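Local coordinates for protein quinone reductase (Klebsiella pneumoniae subsp. pneumoniae, PDB 4GI5) that binds FAD and probably acts as an NAD(P)H dehydrogenase that reduces quinones, at residues B[109-114]-B[141-146]. Residues are numbered along the deposited sequence; the frame is centred on the assembly and turned at random.
Sequences KLLWAD and WGFAYG
Phe143 pushes the outer end of its ring between the side chains of Leu110 and Leu111, at the end of helix 101-112. Leu110 meets the ring at its edge, near the ring plane. Its CD1 lies 3.8 Å from Phe143 CE2, and the same methyl is 4.2 Å from Phe143 CZ. Leu111 reaches the other side of the ring tip at an oblique angle. Its CD2 is 4.1 Å from Phe143 CE1, so this second touch is looser. Leu111 and the Phe143 side chain run alongside each other but point opposite ways.

Phe143 spans most of the gap. The backbones stay well apart, with the CA atoms of Leu111 and Phe143 10.2 Å from each other. The ring gets this reach because its CG is anti to the backbone N (chi1 -176°), which extends the side chain from the loop toward the helix. The contact across the two segments is apolar packing, and it is small, burying 120 Å² in all. Leu110 and Phe143 are buried, whereas Leu111 is exposed.

The loop closes on itself behind the ring. Gly142 N gives a hydrogen bond to Tyr145 O, 2.7 Å away. Outside the two segments, Phe164 packs edge-to-face with Phe143, and Thr163 OG1 is hydrogen-bonded to Phe143 O. Leu110 also touches Leu26 of strand 24-29 in the parallel sheet. Tyr145 touches FAD, but the Phe143 side chain is about 11 Å from a bound cofactor.

This is apolar packing within a flavodoxin-like fold. It joins the end of a helix flanking the parallel sheet, just before strand 115-121, to the loop that follows helix 129-138 and carries an FAD-pocket tyrosine.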
ATOM      1  N   LYS B 109      20.213  -3.007  10.930  1.00 19.06           N
ATOM      2  CA  LYS B 109      19.764  -1.712  11.455  1.00 18.75           C
ATOM      3  C   LYS B 109      18.546  -1.859  12.337  1.00 18.09           C
ATOM      4  O   LYS B 109      18.425  -1.248  13.404  1.00 18.85           O
ATOM      5  CB  LYS B 109      19.506  -0.698  10.365  1.00 19.82           C
ATOM      6  CG  LYS B 109      20.741  -0.201   9.642  1.00 22.13           C
ATOM      7  CD  LYS B 109      20.287   0.583   8.400  1.00 23.30           C
ATOM      8  CE  LYS B 109      21.432   0.904   7.503  1.00 26.02           C
ATOM      9  NZ  LYS B 109      20.904   1.782   6.358  1.00 22.36           N
ATOM     10  N   LEU B 110      17.581  -2.685  11.895  1.00 17.44           N
ATOM     11  CA  LEU B 110      16.390  -2.876  12.647  1.00 16.40           C
ATOM     12  C   LEU B 110      16.705  -3.555  13.989  1.00 17.76           C
ATOM     13  O   LEU B 110      16.099  -3.228  14.981  1.00 18.74           O
ATOM     14  CB  LEU B 110      15.436  -3.788  11.833  1.00 17.72           C
ATOM     15  CG  LEU B 110      14.772  -3.060  10.682  1.00 18.19           C
ATOM     16  CD1 LEU B 110      14.193  -4.086   9.722  1.00 18.36           C
ATOM     17  CD2 LEU B 110      13.653  -2.184  11.168  1.00 18.63           C
ATOM     18  N   LEU B 111      17.545  -4.568  13.961  1.00 17.83           N
ATOM     19  CA  LEU B 111      17.944  -5.224  15.242  1.00 20.78           C
ATOM     20  C   LEU B 111      18.657  -4.274  16.205  1.00 21.09           C
ATOM     21  O   LEU B 111      18.412  -4.309  17.422  1.00 19.56           O
ATOM     22  CB  LEU B 111      18.775  -6.465  14.962  1.00 21.42           C
ATOM     23  CG  LEU B 111      18.072  -7.632  14.220  1.00 24.07           C
ATOM     24  CD1 LEU B 111      19.028  -8.749  13.909  1.00 27.40           C
ATOM     25  CD2 LEU B 111      16.871  -8.120  14.982  1.00 23.72           C
ATOM     26  N   TRP B 112      19.445  -3.349  15.662  1.00 20.41           N
ATOM     27  CA  TRP B 112      20.123  -2.324  16.462  1.00 20.52           C
ATOM     28  C   TRP B 112      19.205  -1.352  17.105  1.00 22.73           C
ATOM     29  O   TRP B 112      19.389  -0.897  18.245  1.00 20.03           O
ATOM     30  CB  TRP B 112      21.133  -1.642  15.500  1.00 22.80           C
ATOM     31  CG  TRP B 112      21.750  -0.358  16.018  1.00 23.23           C
ATOM     32  CD1 TRP B 112      22.940  -0.232  16.772  1.00 28.34           C
ATOM     33  CD2 TRP B 112      21.259   0.968  15.821  1.00 22.48           C
ATOM     34  NE1 TRP B 112      23.175   1.088  17.048  1.00 24.04           N
ATOM     35  CE2 TRP B 112      22.178   1.865  16.499  1.00 26.89           C
ATOM     36  CE3 TRP B 112      20.194   1.504  15.112  1.00 20.93           C
ATOM     37  CZ2 TRP B 112      21.987   3.238  16.536  1.00 25.09           C
ATOM     38  CZ3 TRP B 112      19.964   2.885  15.195  1.00 22.80           C
ATOM     39  CH2 TRP B 112      20.893   3.760  15.852  1.00 26.11           C
ATOM     40  N   ALA B 113      18.160  -0.905  16.355  1.00 19.32           N
ATOM     41  CA  ALA B 113      17.261   0.122  16.812  1.00 18.57           C
ATOM     42  C   ALA B 113      16.325  -0.246  17.930  1.00 19.53           C
ATOM     43  O   ALA B 113      15.817  -1.362  17.997  1.00 22.22           O
ATOM     44  CB  ALA B 113      16.415   0.669  15.607  1.00 19.60           C
ATOM     45  N   ASP B 114      16.057   0.728  18.813  1.00 18.91           N
ATOM     46  CA  ASP B 114      14.985   0.646  19.792  1.00 22.79           C
ATOM     47  C   ASP B 114      13.683   1.233  19.214  1.00 20.13           C
ATOM     48  O   ASP B 114      12.607   0.903  19.678  1.00 19.63           O
ATOM     49  CB  ASP B 114      15.282   1.649  21.018  1.00 26.62           C
ATOM     50  CG  ASP B 114      16.510   1.285  21.769  1.00 38.80           C
ATOM     51  OD1 ASP B 114      16.573   0.067  22.099  1.00 37.08           O
ATOM     52  OD2 ASP B 114      17.419   2.146  21.960  1.00 32.88           O
ATOM     53  N   TRP B 141      11.239 -14.173   5.460  1.00 14.32           N
ATOM     54  CA  TRP B 141      10.713 -15.362   6.086  1.00 16.10           C
ATOM     55  C   TRP B 141      11.685 -15.866   7.135  1.00 17.31           C
ATOM     56  O   TRP B 141      12.824 -16.168   6.757  1.00 17.80           O
ATOM     57  CB  TRP B 141      10.391 -16.426   5.085  1.00 17.02           C
ATOM     58  CG  TRP B 141       9.761 -17.673   5.734  1.00 19.34           C
ATOM     59  CD1 TRP B 141      10.266 -18.438   6.848  1.00 23.70           C
ATOM     60  CD2 TRP B 141       8.573 -18.331   5.357  1.00 24.83           C
ATOM     61  NE1 TRP B 141       9.424 -19.457   7.145  1.00 25.87           N
ATOM     62  CE2 TRP B 141       8.411 -19.457   6.230  1.00 26.61           C
ATOM     63  CE3 TRP B 141       7.668 -18.110   4.376  1.00 27.11           C
ATOM     64  CZ2 TRP B 141       7.350 -20.319   6.141  1.00 30.72           C
ATOM     65  CZ3 TRP B 141       6.591 -18.960   4.273  1.00 40.97           C
ATOM     66  CH2 TRP B 141       6.435 -20.059   5.156  1.00 38.16           C
ATOM     67  N   GLY B 142      11.338 -15.846   8.390  1.00 18.32           N
ATOM     68  CA  GLY B 142      12.267 -16.150   9.496  1.00 20.50           C
ATOM     69  C   GLY B 142      12.610 -14.900  10.243  1.00 21.51           C
ATOM     70  O   GLY B 142      13.219 -14.995  11.323  1.00 18.79           O
ATOM     71  N   PHE B 143      12.269 -13.688   9.685  1.00 17.63           N
ATOM     72  CA  PHE B 143      12.671 -12.405  10.251  1.00 16.64           C
ATOM     73  C   PHE B 143      11.379 -11.657  10.660  1.00 17.74           C
ATOM     74  O   PHE B 143      11.062 -11.480  11.827  1.00 17.43           O
ATOM     75  CB  PHE B 143      13.499 -11.607   9.255  1.00 17.33           C
ATOM     76  CG  PHE B 143      14.034 -10.315   9.811  1.00 16.21           C
ATOM     77  CD1 PHE B 143      14.987 -10.330  10.825  1.00 19.57           C
ATOM     78  CD2 PHE B 143      13.625  -9.098   9.319  1.00 17.82           C
ATOM     79  CE1 PHE B 143      15.504  -9.181  11.309  1.00 17.96           C
ATOM     80  CE2 PHE B 143      14.202  -7.934   9.770  1.00 19.08           C
ATOM     81  CZ  PHE B 143      15.112  -7.987  10.818  1.00 18.28           C
ATOM     82  N   ALA B 144      10.573 -11.280   9.672  1.00 15.94           N
ATOM     83  CA  ALA B 144       9.292 -10.604   9.925  1.00 13.86           C
ATOM     84  C   ALA B 144       8.033 -11.424   9.865  1.00 14.03           C
ATOM     85  O   ALA B 144       6.959 -11.018  10.369  1.00 16.21           O
ATOM     86  CB  ALA B 144       9.151  -9.418   8.959  1.00 15.36           C
ATOM     87  N   TYR B 145       8.079 -12.535   9.172  1.00 17.05           N
ATOM     88  CA  TYR B 145       7.011 -13.499   9.104  1.00 15.92           C
ATOM     89  C   TYR B 145       7.539 -14.901   9.018  1.00 17.36           C
ATOM     90  O   TYR B 145       8.738 -15.106   8.877  1.00 17.48           O
ATOM     91  CB  TYR B 145       6.042 -13.182   7.979  1.00 15.79           C
ATOM     92  CG  TYR B 145       6.532 -13.564   6.577  1.00 16.22           C
ATOM     93  CD1 TYR B 145       7.556 -12.926   5.979  1.00 16.40           C
ATOM     94  CD2 TYR B 145       5.842 -14.519   5.871  1.00 20.72           C
ATOM     95  CE1 TYR B 145       8.019 -13.275   4.713  1.00 15.68           C
ATOM     96  CE2 TYR B 145       6.250 -14.885   4.605  1.00 21.96           C
ATOM     97  CZ  TYR B 145       7.363 -14.264   4.044  1.00 19.72           C
ATOM     98  OH  TYR B 145       7.733 -14.653   2.752  1.00 20.97           O
ATOM     99  N   GLY B 146       6.624 -15.865   9.124  1.00 17.14           N
ATOM    100  CA  GLY B 146       7.077 -17.255   9.074  1.00 18.29           C
ATOM    101  C   GLY B 146       7.721 -17.760  10.367  1.00 20.41           C
ATOM    102  O   GLY B 146       8.329 -18.841  10.362  1.00 24.16           O
TER